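Local coordinates for protein hemolysin (Streptococcus suis, PDB 3HVN) that probably binds cholesterol-containing host membranes and assembles there into large oligomeric pores that lyse the cell, at residues A405-T410 with V434-H439; V455-C460 with T470-D475; Q481-I486 with A496-E501; S392-L397 with T443-G448. The protein carries 1 engineered substitution. All blocks are in the same frame, centred on the assembly; numbering follows the deposited sequence.

Overall arrangement
All four contacts are antiparallel strand pairs in the C-terminal beta sandwich of the toxin. Interactions 1 and 2 belong to one four-stranded sheet, where strands 404-416 and 450-460 are neighbours; interactions 3 and 4 belong to the facing sheet, joined through strands 376-401 and 481-487. Tyr-407, Ile-409, Val-455 and Ile-457 of the first sheet meet Leu-395, Leu-397, Ile-444, Ile-484 and Ile-486 of the second in an apolar core. The outer faces are more polar: Lys-406 with Asn-435, Asn-456 with Asp-473, Thr-396 with Thr-443. Interaction 3 is mostly a surface contact and contains a salt bridge, whereas interaction 1 lies beside the bound heptanetriol.

Interaction 1 of 4, residues A405-T410 with V434-H439; sequences AKYNIT and VNLTSH. With HTO (heptane-1,2,3-triol), chain C.
In the beta hairpin of strands 404-416 and 422-437, part of the C-terminal beta sandwich, Ala-405 and Leu-436 form an antiparallel hydrogen-bonded pair. Ala-405 N donates to Leu-436 O at 2.8 Å, and Leu-436 N returns a bond to Ala-405 O. Further along, Tyr-407 N reaches Val-434 O at 2.8 Å. On the inner face, Leu-436 CD1 meets Tyr-407 CD1 at 3.6 Å, the two side chains crossing at about a right angle. With CG beside its own backbone N (chi1 -47°), the leucine brings a methyl to the ring, and its apolar branched end suits this buried face, while small Ala-405 lies close to Ile-486 of the facing sheet. The outer face is hydrophilic: Lys-406 CG lies 3.9 Å from Asn-435 CB, and the amine NZ turns back to Gly-433 O. Beyond the paired region, Thr-437 N gives a weak hydrogen bond of 3.3 Å to O2 of the bound heptane-1,2,3-triol, whose pocket also includes Lys-431, His-439 and Trp-440. The hairpin thus presents an apolar face to the sandwich interior and a polar one outward, and just past its last paired residues a backbone N-H is turned to a hydroxyl oxygen of the bound triol.

Interaction 2 of 4, residues V455-C460 with T470-D475; sequences VNIQEC and TVYDKD
Val-455 and Lys-474 pair by two reciprocal 2.8 Å backbone bonds (Val-455 N to Lys-474 O, Lys-474 N to Val-455 O) in the antiparallel hairpin of strands 450-460 and 468-476, which two residues further on is broken by a classic beta bulge. There Val-471 and Tyr-472 both face Ile-457, whose carbonyl oxygen accepts from two donors: Tyr-472 N at 2.8 Å and Val-471 N at 3.0 Å, the latter on a lone pair in the carbonyl plane. The extra residue brings Val-471 CG2 against Glu-459 CB, and the Glu-459 carboxylate bonds through OE2 to Thr-490. On the inner face, Val-455 CG1 lies 3.9 Å from Tyr-472 CE2, and the Ile-457 side chain crosses that of Tyr-472 obliquely; branched aliphatic chains suit a face that packs on Ile-484 and Ile-486 of the other sheet. The outer face carries Asn-456 and Asp-473, their amide and carboxylate planes 56° apart, with ND2 2.9 Å from OD1 but poorly angled for a hydrogen bond. Tyr-472 holds its ring out from the strand with CG anti to N (chi1 -178°); its edge lies beside Val-455 O, 3.7 Å from CD2, and its OH bonds to Asp-497 OD2.

Interaction 3 of 4, residues Q481-I486 with A496-E501; sequences QRKITI and ADEVIE
The guanidinium of Arg-482 has Asp-497 OD1 at its edge and in its plane, while OD2 of the same carboxylate approaches obliquely, the two flat groups being 49° apart. Their salt bridge is long, with Arg-482 NH1 3.6 Å from Asp-497 OD2. A long, flexible arginine suits this place: bends at chi2 and chi3 (43° at the latter) take it diagonally to a carboxylate two residues along the neighbouring strand. Each partner has a second hold: Arg-482 NH2 bonds to Pro-477 O, and Asp-497 OD2 to the Tyr-472 hydroxyl. Under them, Lys-483 and Glu-498 exchange two backbone bonds, Glu-498 N reaching Lys-483 O at 2.8 Å; Ile-500 N donates to Gln-481 O at 2.8 Å, and Thr-485 N to Ala-496 O at 2.8 Å. On the opposite face, the Gln-481 and Ile-500 side chains lie side by side and point the same way, the glutamine's methylenes rather than its amide meeting the isoleucine, CG to CD1 3.8 Å. The hairpin of strands 481-487 and 492-500 borders the sandwich: strand 481-487 pairs in parallel with strand 376-401 on its other edge, and Ile-484 turns inward onto Val-455 and Ile-457 of the facing sheet.

Interaction 4 of 4, residues S392-L397 with T443-G448; sequences SSALTL and TIQIPG
Thr-396 and Thr-443 meet through their hydroxyls, OG1 to OG1 at 3.0 Å, a hydrogen bond in which either may be the donor. Both OG1 atoms lie beside their own backbone N (chi1 -64° in Thr-396), which turns them to one another across a non-hydrogen-bonded antiparallel pair; threonine suits this outer face because it favours strand geometry yet offers a polar atom. On the other face, Leu-395 and Ile-444 lie side by side and point the same way, CB of the leucine against CG2 of the isoleucine; their aliphatic side chains suit the face turned to the opposing sheet. Their backbones are tied by Leu-395 N to Ile-444 O at 2.8 Å and, in return, Ile-444 N to Leu-395 O at 2.8 Å. Next along, Ser-393 N bonds to Ile-446 O at 2.8 Å, with a weak return bond. At the end of the pairing, Ser-392 OG lies 3.1 Å from Gln-445 OE1, a weak and unsettled bond, since Ile-446 O is also within its reach. Ser-393 points inward, where its OG bonds to Val-479 O. Strand 376-401 is flanked by strand 440-446 on one edge and 481-487 on the other, while Ile-444, Ile-446 and Leu-397 rest on Ile-409, Trp-411 and Tyr-407 of strand 404-416 in the opposing sheet.

Interaction 1 of 4, residues A405-T410 with V434-H439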
# COMPACT_ATOMS: atom_id res chain seq x y z
N ALA A 405 -23.91 -48.53 -18.29
CA ALA A 405 -22.67 -47.94 -17.79
C ALA A 405 -22.73 -47.58 -16.31
O ALA A 405 -23.59 -46.81 -15.89
CB ALA A 405 -22.30 -46.72 -18.62
N LYS A 406 -21.82 -48.15 -15.54
CA LYS A 406 -21.67 -47.80 -14.13
C LYS A 406 -20.92 -46.48 -14.00
O LYS A 406 -19.81 -46.33 -14.50
CB LYS A 406 -20.90 -48.89 -13.38
CG LYS A 406 -21.77 -49.93 -12.70
CD LYS A 406 -20.91 -51.00 -12.05
CE LYS A 406 -21.72 -51.87 -11.10
NZ LYS A 406 -22.14 -51.11 -9.88
N TYR A 407 -21.54 -45.51 -13.32
CA TYR A 407 -20.88 -44.24 -13.06
C TYR A 407 -20.32 -44.20 -11.64
O TYR A 407 -20.85 -44.85 -10.74
CB TYR A 407 -21.83 -43.07 -13.29
CG TYR A 407 -21.76 -42.49 -14.68
CD1 TYR A 407 -22.35 -43.14 -15.76
CD2 TYR A 407 -21.11 -41.28 -14.92
CE1 TYR A 407 -22.29 -42.61 -17.04
CE2 TYR A 407 -21.04 -40.75 -16.20
CZ TYR A 407 -21.63 -41.42 -17.25
OH TYR A 407 -21.56 -40.89 -18.52
N ASN A 408 -19.24 -43.45 -11.45
CA ASN A 408 -18.60 -43.35 -10.14
C ASN A 408 -17.64 -42.17 -10.05
O ASN A 408 -16.45 -42.30 -10.36
CB ASN A 408 -17.87 -44.65 -9.81
CG ASN A 408 -17.45 -44.73 -8.35
OD1 ASN A 408 -17.87 -43.92 -7.53
ND2 ASN A 408 -16.63 -45.73 -8.03
N ILE A 409 -18.15 -41.02 -9.63
CA ILE A 409 -17.34 -39.81 -9.51
C ILE A 409 -17.29 -39.29 -8.07
O ILE A 409 -18.32 -39.25 -7.37
CB ILE A 409 -17.83 -38.70 -10.46
CG1 ILE A 409 -19.23 -38.23 -10.07
CG2 ILE A 409 -17.82 -39.19 -11.90
CD1 ILE A 409 -19.82 -37.21 -11.02
N THR A 410 -16.10 -38.90 -7.64
CA THR A 410 -15.89 -38.50 -6.25
C THR A 410 -14.98 -37.29 -6.11
O THR A 410 -14.29 -36.90 -7.05
CB THR A 410 -15.30 -39.67 -5.43
OG1 THR A 410 -15.26 -39.32 -4.04
CG2 THR A 410 -13.89 -39.99 -5.91
N VAL A 434 -24.22 -46.41 -9.57
CA VAL A 434 -25.41 -46.56 -10.41
C VAL A 434 -25.03 -46.85 -11.86
O VAL A 434 -24.08 -46.28 -12.41
CB VAL A 434 -26.34 -45.34 -10.33
CG1 VAL A 434 -27.34 -45.35 -11.48
CG2 VAL A 434 -27.07 -45.31 -8.99
N ASN A 435 -25.79 -47.77 -12.47
CA ASN A 435 -25.58 -48.14 -13.86
C ASN A 435 -26.73 -47.66 -14.74
O ASN A 435 -27.90 -47.92 -14.47
CB ASN A 435 -25.42 -49.66 -13.98
CG ASN A 435 -26.51 -50.43 -13.26
OD1 ASN A 435 -27.44 -49.85 -12.71
ND2 ASN A 435 -26.39 -51.75 -13.25
N LEU A 436 -26.38 -46.94 -15.81
CA LEU A 436 -27.38 -46.32 -16.67
C LEU A 436 -27.50 -47.05 -18.01
O LEU A 436 -26.50 -47.52 -18.56
CB LEU A 436 -27.03 -44.85 -16.89
CG LEU A 436 -26.66 -44.12 -15.60
CD1 LEU A 436 -25.97 -42.80 -15.88
CD2 LEU A 436 -27.90 -43.91 -14.73
N THR A 437 -28.72 -47.15 -18.52
CA THR A 437 -28.98 -47.92 -19.73
C THR A 437 -28.93 -47.05 -20.99
O THR A 437 -29.37 -45.90 -20.98
CB THR A 437 -30.36 -48.61 -19.67
OG1 THR A 437 -30.52 -49.24 -18.39
CG2 THR A 437 -30.49 -49.64 -20.77
N SER A 438 -28.39 -47.61 -22.07
CA SER A 438 -28.44 -46.96 -23.38
C SER A 438 -28.01 -45.49 -23.35
O SER A 438 -26.83 -45.18 -23.28
CB SER A 438 -29.84 -47.09 -23.98
OG SER A 438 -29.91 -46.45 -25.25
N HIS A 439 -28.99 -44.59 -23.41
CA HIS A 439 -28.71 -43.16 -23.42
C HIS A 439 -29.08 -42.48 -22.11
O HIS A 439 -30.13 -42.75 -21.53
CB HIS A 439 -29.44 -42.48 -24.58
CG HIS A 439 -29.28 -40.99 -24.59
ND1 HIS A 439 -30.07 -40.15 -23.82
CD2 HIS A 439 -28.43 -40.18 -25.27
CE1 HIS A 439 -29.71 -38.90 -24.03
NE2 HIS A 439 -28.72 -38.89 -24.90
C1 HTO C . -32.47 -42.98 -18.71
O1 HTO C . -31.69 -43.19 -19.89
C2 HTO C . -32.32 -44.18 -17.78
O2 HTO C . -31.24 -45.01 -18.24
C3 HTO C . -32.04 -43.74 -16.35
O3 HTO C . -31.92 -44.89 -15.51
C4 HTO C . -33.16 -42.84 -15.83
C5 HTO C . -32.74 -42.13 -14.55
C6 HTO C . -32.11 -40.77 -14.86
C7 HTO C . -31.17 -40.35 -13.76

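Interaction 2 of 4, residues V455-C460 with T470-D475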
# COMPACT_ATOMS: atom_id res chain seq x y z
N VAL A 455 -13.04 -39.21 -11.65
CA VAL A 455 -14.13 -39.78 -12.43
C VAL A 455 -13.81 -41.21 -12.87
O VAL A 455 -12.77 -41.47 -13.48
CB VAL A 455 -14.42 -38.93 -13.68
CG1 VAL A 455 -15.47 -39.60 -14.55
CG2 VAL A 455 -14.88 -37.53 -13.27
N ASN A 456 -14.73 -42.12 -12.56
CA ASN A 456 -14.60 -43.52 -12.94
C ASN A 456 -15.91 -44.05 -13.51
O ASN A 456 -16.90 -44.20 -12.80
CB ASN A 456 -14.17 -44.36 -11.74
CG ASN A 456 -13.96 -45.83 -12.09
OD1 ASN A 456 -14.62 -46.37 -12.98
ND2 ASN A 456 -13.03 -46.47 -11.40
N ILE A 457 -15.91 -44.34 -14.81
CA ILE A 457 -17.07 -44.90 -15.48
C ILE A 457 -16.73 -46.21 -16.17
O ILE A 457 -15.74 -46.31 -16.90
CB ILE A 457 -17.67 -43.91 -16.49
CG1 ILE A 457 -16.58 -43.34 -17.39
CG2 ILE A 457 -18.37 -42.78 -15.77
CD1 ILE A 457 -17.00 -42.12 -18.17
N GLN A 458 -17.57 -47.22 -15.94
CA GLN A 458 -17.35 -48.55 -16.49
C GLN A 458 -18.54 -48.96 -17.36
O GLN A 458 -19.62 -48.38 -17.26
CB GLN A 458 -17.14 -49.56 -15.37
CG GLN A 458 -16.11 -49.13 -14.34
CD GLN A 458 -16.10 -50.02 -13.11
OE1 GLN A 458 -16.63 -51.12 -13.12
NE2 GLN A 458 -15.48 -49.53 -12.04
N GLU A 459 -18.33 -49.97 -18.20
CA GLU A 459 -19.39 -50.46 -19.08
C GLU A 459 -19.61 -51.96 -18.94
O GLU A 459 -18.66 -52.73 -18.89
CB GLU A 459 -19.10 -50.09 -20.54
CG GLU A 459 -19.74 -51.00 -21.57
CD GLU A 459 -18.88 -52.21 -21.88
OE1 GLU A 459 -17.69 -52.21 -21.50
OE2 GLU A 459 -19.40 -53.16 -22.51
N CYS A 460 -20.88 -52.36 -18.87
CA CYS A 460 -21.23 -53.77 -18.70
C CYS A 460 -21.06 -54.54 -20.00
O CYS A 460 -21.51 -54.11 -21.06
CB CYS A 460 -22.67 -53.90 -18.20
SG CYS A 460 -23.20 -55.60 -17.89
N THR A 470 -13.87 -51.54 -17.26
CA THR A 470 -13.59 -50.14 -16.98
C THR A 470 -13.40 -49.36 -18.28
O THR A 470 -12.60 -49.74 -19.13
CB THR A 470 -12.35 -49.98 -16.09
OG1 THR A 470 -11.98 -48.59 -16.03
CG2 THR A 470 -11.18 -50.79 -16.64
N VAL A 471 -14.16 -48.28 -18.43
CA VAL A 471 -14.13 -47.49 -19.65
C VAL A 471 -13.31 -46.21 -19.48
O VAL A 471 -12.59 -45.80 -20.39
CB VAL A 471 -15.55 -47.11 -20.11
CG1 VAL A 471 -15.49 -46.08 -21.23
CG2 VAL A 471 -16.30 -48.35 -20.56
N TYR A 472 -13.42 -45.59 -18.31
CA TYR A 472 -12.74 -44.33 -18.06
C TYR A 472 -12.44 -44.19 -16.57
O TYR A 472 -13.27 -44.54 -15.73
CB TYR A 472 -13.61 -43.17 -18.56
CG TYR A 472 -13.00 -41.79 -18.40
CD1 TYR A 472 -12.47 -41.12 -19.50
CD2 TYR A 472 -12.99 -41.15 -17.17
CE1 TYR A 472 -11.92 -39.86 -19.36
CE2 TYR A 472 -12.44 -39.89 -17.03
CZ TYR A 472 -11.91 -39.24 -18.13
OH TYR A 472 -11.37 -37.99 -17.99
N ASP A 473 -11.26 -43.69 -16.24
CA ASP A 473 -10.84 -43.57 -14.85
C ASP A 473 -9.73 -42.54 -14.72
O ASP A 473 -8.57 -42.83 -15.02
CB ASP A 473 -10.36 -44.92 -14.32
CG ASP A 473 -10.14 -44.91 -12.82
OD1 ASP A 473 -11.05 -44.45 -12.09
OD2 ASP A 473 -9.07 -45.36 -12.37
N LYS A 474 -10.08 -41.34 -14.27
CA LYS A 474 -9.09 -40.26 -14.21
C LYS A 474 -9.29 -39.29 -13.05
O LYS A 474 -10.42 -39.04 -12.61
CB LYS A 474 -9.08 -39.47 -15.52
CG LYS A 474 -8.60 -40.26 -16.73
CD LYS A 474 -8.58 -39.38 -17.98
CE LYS A 474 -8.24 -40.19 -19.22
NZ LYS A 474 -8.30 -39.35 -20.45
N ASP A 475 -8.18 -38.74 -12.57
CA ASP A 475 -8.21 -37.59 -11.68
C ASP A 475 -8.35 -36.35 -12.55
O ASP A 475 -7.56 -36.14 -13.47
CB ASP A 475 -6.91 -37.50 -10.87
CG ASP A 475 -6.71 -38.68 -9.94
OD1 ASP A 475 -5.58 -38.86 -9.44
OD2 ASP A 475 -7.68 -39.43 -9.71

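Interaction 3 of 4, residues Q481-I486 with A496-E501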
# COMPACT_ATOMS: atom_id res chain seq x y z
N GLN A 481 -16.13 -25.80 -17.11
CA GLN A 481 -17.11 -26.75 -17.63
C GLN A 481 -16.42 -27.91 -18.32
O GLN A 481 -15.55 -27.70 -19.17
CB GLN A 481 -18.06 -26.05 -18.60
CG GLN A 481 -19.05 -26.98 -19.29
CD GLN A 481 -20.24 -27.32 -18.42
OE1 GLN A 481 -20.91 -26.43 -17.89
NE2 GLN A 481 -20.53 -28.61 -18.28
N ARG A 482 -16.81 -29.13 -17.97
CA ARG A 482 -16.25 -30.31 -18.63
C ARG A 482 -17.31 -31.34 -18.99
O ARG A 482 -18.07 -31.78 -18.14
CB ARG A 482 -15.15 -30.95 -17.77
CG ARG A 482 -14.93 -32.42 -18.07
CD ARG A 482 -13.45 -32.77 -18.09
NE ARG A 482 -12.72 -32.15 -16.99
CZ ARG A 482 -11.40 -32.12 -16.91
NH1 ARG A 482 -10.66 -32.68 -17.86
NH2 ARG A 482 -10.81 -31.54 -15.87
N LYS A 483 -17.33 -31.73 -20.26
CA LYS A 483 -18.30 -32.71 -20.74
C LYS A 483 -17.63 -34.05 -21.04
O LYS A 483 -16.64 -34.12 -21.76
CB LYS A 483 -19.00 -32.19 -22.00
CG LYS A 483 -20.15 -33.06 -22.47
CD LYS A 483 -20.68 -32.60 -23.82
CE LYS A 483 -21.92 -33.37 -24.23
NZ LYS A 483 -22.27 -33.15 -25.66
N ILE A 484 -18.19 -35.11 -20.46
CA ILE A 484 -17.71 -36.46 -20.72
C ILE A 484 -18.80 -37.30 -21.38
O ILE A 484 -19.85 -37.55 -20.78
CB ILE A 484 -17.25 -37.16 -19.42
CG1 ILE A 484 -16.16 -36.33 -18.73
CG2 ILE A 484 -16.74 -38.56 -19.73
CD1 ILE A 484 -15.67 -36.95 -17.44
N THR A 485 -18.54 -37.72 -22.61
CA THR A 485 -19.52 -38.49 -23.36
C THR A 485 -19.02 -39.88 -23.71
O THR A 485 -18.09 -40.03 -24.51
CB THR A 485 -19.93 -37.76 -24.66
OG1 THR A 485 -18.82 -37.73 -25.56
CG2 THR A 485 -20.37 -36.34 -24.36
N ILE A 486 -19.62 -40.89 -23.11
CA ILE A 486 -19.34 -42.27 -23.48
C ILE A 486 -20.32 -42.67 -24.57
O ILE A 486 -21.40 -42.09 -24.68
CB ILE A 486 -19.47 -43.23 -22.29
CG1 ILE A 486 -20.89 -43.18 -21.72
CG2 ILE A 486 -18.45 -42.88 -21.22
CD1 ILE A 486 -21.08 -44.05 -20.50
N ALA A 496 -15.32 -39.66 -24.68
CA ALA A 496 -14.91 -38.33 -25.11
C ALA A 496 -14.87 -37.37 -23.93
O ALA A 496 -15.90 -37.09 -23.31
CB ALA A 496 -15.83 -37.81 -26.20
N ASP A 497 -13.68 -36.86 -23.63
CA ASP A 497 -13.49 -35.92 -22.53
C ASP A 497 -13.19 -34.54 -23.09
O ASP A 497 -12.11 -34.29 -23.62
CB ASP A 497 -12.34 -36.39 -21.63
CG ASP A 497 -12.04 -35.41 -20.51
OD1 ASP A 497 -12.65 -34.33 -20.48
OD2 ASP A 497 -11.18 -35.73 -19.66
N GLU A 498 -14.15 -33.63 -22.96
CA GLU A 498 -14.00 -32.28 -23.51
C GLU A 498 -14.11 -31.20 -22.43
O GLU A 498 -14.82 -31.37 -21.44
CB GLU A 498 -15.01 -32.04 -24.63
CG GLU A 498 -14.76 -32.88 -25.87
CD GLU A 498 -15.89 -32.78 -26.88
OE1 GLU A 498 -15.63 -32.96 -28.09
OE2 GLU A 498 -17.04 -32.52 -26.46
N VAL A 499 -13.40 -30.10 -22.65
CA VAL A 499 -13.41 -28.99 -21.70
C VAL A 499 -13.83 -27.69 -22.39
O VAL A 499 -13.35 -27.36 -23.47
CB VAL A 499 -12.02 -28.80 -21.05
CG1 VAL A 499 -10.93 -28.80 -22.11
CG2 VAL A 499 -11.99 -27.52 -20.22
N ILE A 500 -14.73 -26.96 -21.74
CA ILE A 500 -15.27 -25.71 -22.29
C ILE A 500 -15.01 -24.54 -21.33
O ILE A 500 -14.48 -24.73 -20.23
CB ILE A 500 -16.79 -25.83 -22.57
CG1 ILE A 500 -17.10 -27.16 -23.26
CG2 ILE A 500 -17.28 -24.67 -23.41
CD1 ILE A 500 -17.28 -28.34 -22.31
N GLU A 501 -15.36 -23.33 -21.76
CA GLU A 501 -15.16 -22.13 -20.95
C GLU A 501 -16.48 -21.44 -20.62
O GLU A 501 -17.55 -22.01 -20.81
CB GLU A 501 -14.21 -21.16 -21.65
CG GLU A 501 -12.75 -21.60 -21.68
CD GLU A 501 -11.85 -20.58 -22.35
OE1 GLU A 501 -12.39 -19.60 -22.89
OE2 GLU A 501 -10.62 -20.77 -22.33

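Interaction 4 of 4, residues S392-L397 with T443-G448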
# COMPACT_ATOMS: atom_id res chain seq x y z
N SER A 392 -17.59 -22.09 -8.97
CA SER A 392 -18.24 -23.38 -9.11
C SER A 392 -17.58 -24.17 -10.24
O SER A 392 -16.78 -23.63 -11.00
CB SER A 392 -19.73 -23.20 -9.39
OG SER A 392 -20.38 -24.45 -9.57
N SER A 393 -17.93 -25.45 -10.35
CA SER A 393 -17.40 -26.30 -11.41
C SER A 393 -18.49 -27.21 -11.97
O SER A 393 -19.23 -27.83 -11.22
CB SER A 393 -16.23 -27.14 -10.88
OG SER A 393 -15.59 -27.85 -11.92
N ALA A 394 -18.57 -27.28 -13.30
CA ALA A 394 -19.64 -28.04 -13.95
C ALA A 394 -19.12 -29.27 -14.70
O ALA A 394 -18.25 -29.16 -15.57
CB ALA A 394 -20.44 -27.15 -14.88
N LEU A 395 -19.67 -30.43 -14.36
CA LEU A 395 -19.27 -31.68 -15.01
C LEU A 395 -20.46 -32.39 -15.65
O LEU A 395 -21.27 -33.01 -14.95
CB LEU A 395 -18.56 -32.60 -14.02
CG LEU A 395 -18.24 -34.02 -14.52
CD1 LEU A 395 -17.26 -33.97 -15.68
CD2 LEU A 395 -17.69 -34.87 -13.38
N THR A 396 -20.56 -32.30 -16.97
CA THR A 396 -21.65 -32.93 -17.71
C THR A 396 -21.30 -34.37 -18.10
O THR A 396 -20.20 -34.65 -18.57
CB THR A 396 -22.00 -32.14 -18.98
OG1 THR A 396 -22.49 -30.84 -18.61
CG2 THR A 396 -23.07 -32.86 -19.79
N LEU A 397 -22.27 -35.27 -17.91
CA LEU A 397 -22.08 -36.68 -18.23
C LEU A 397 -23.11 -37.14 -19.26
O LEU A 397 -24.32 -36.98 -19.06
CB LEU A 397 -22.18 -37.53 -16.97
CG LEU A 397 -21.22 -37.14 -15.83
CD1 LEU A 397 -21.60 -37.84 -14.53
CD2 LEU A 397 -19.78 -37.44 -16.21
N THR A 443 -25.77 -33.04 -15.93
CA THR A 443 -24.74 -32.08 -15.54
C THR A 443 -24.65 -32.02 -14.02
O THR A 443 -25.67 -32.02 -13.33
CB THR A 443 -25.05 -30.68 -16.09
OG1 THR A 443 -25.28 -30.75 -17.50
CG2 THR A 443 -23.88 -29.74 -15.82
N ILE A 444 -23.43 -31.96 -13.50
CA ILE A 444 -23.22 -31.92 -12.06
C ILE A 444 -22.47 -30.66 -11.63
O ILE A 444 -21.58 -30.18 -12.33
CB ILE A 444 -22.48 -33.18 -11.56
CG1 ILE A 444 -22.74 -33.38 -10.06
CG2 ILE A 444 -21.00 -33.08 -11.84
CD1 ILE A 444 -22.03 -34.59 -9.49
N GLN A 445 -22.85 -30.15 -10.46
CA GLN A 445 -22.30 -28.90 -9.95
C GLN A 445 -21.40 -29.11 -8.73
O GLN A 445 -21.87 -29.14 -7.59
CB GLN A 445 -23.43 -27.93 -9.58
CG GLN A 445 -24.28 -27.49 -10.76
CD GLN A 445 -23.54 -26.53 -11.68
OE1 GLN A 445 -22.64 -25.81 -11.25
NE2 GLN A 445 -23.92 -26.52 -12.95
N ILE A 446 -20.10 -29.26 -8.99
CA ILE A 446 -19.11 -29.35 -7.92
C ILE A 446 -18.85 -27.95 -7.37
O ILE A 446 -18.53 -27.03 -8.12
CB ILE A 446 -17.79 -29.94 -8.44
CG1 ILE A 446 -18.06 -31.14 -9.35
CG2 ILE A 446 -16.90 -30.34 -7.27
CD1 ILE A 446 -18.79 -32.27 -8.68
N PRO A 447 -18.99 -27.79 -6.04
CA PRO A 447 -18.82 -26.49 -5.38
C PRO A 447 -17.39 -25.98 -5.49
O PRO A 447 -16.48 -26.75 -5.80
CB PRO A 447 -19.16 -26.80 -3.92
CG PRO A 447 -19.94 -28.07 -3.95
CD PRO A 447 -19.38 -28.85 -5.09
N GLY A 448 -17.20 -24.69 -5.23
CA GLY A 448 -15.88 -24.08 -5.30
C GLY A 448 -14.96 -24.58 -4.20
O GLY A 448 -13.75 -24.67 -4.40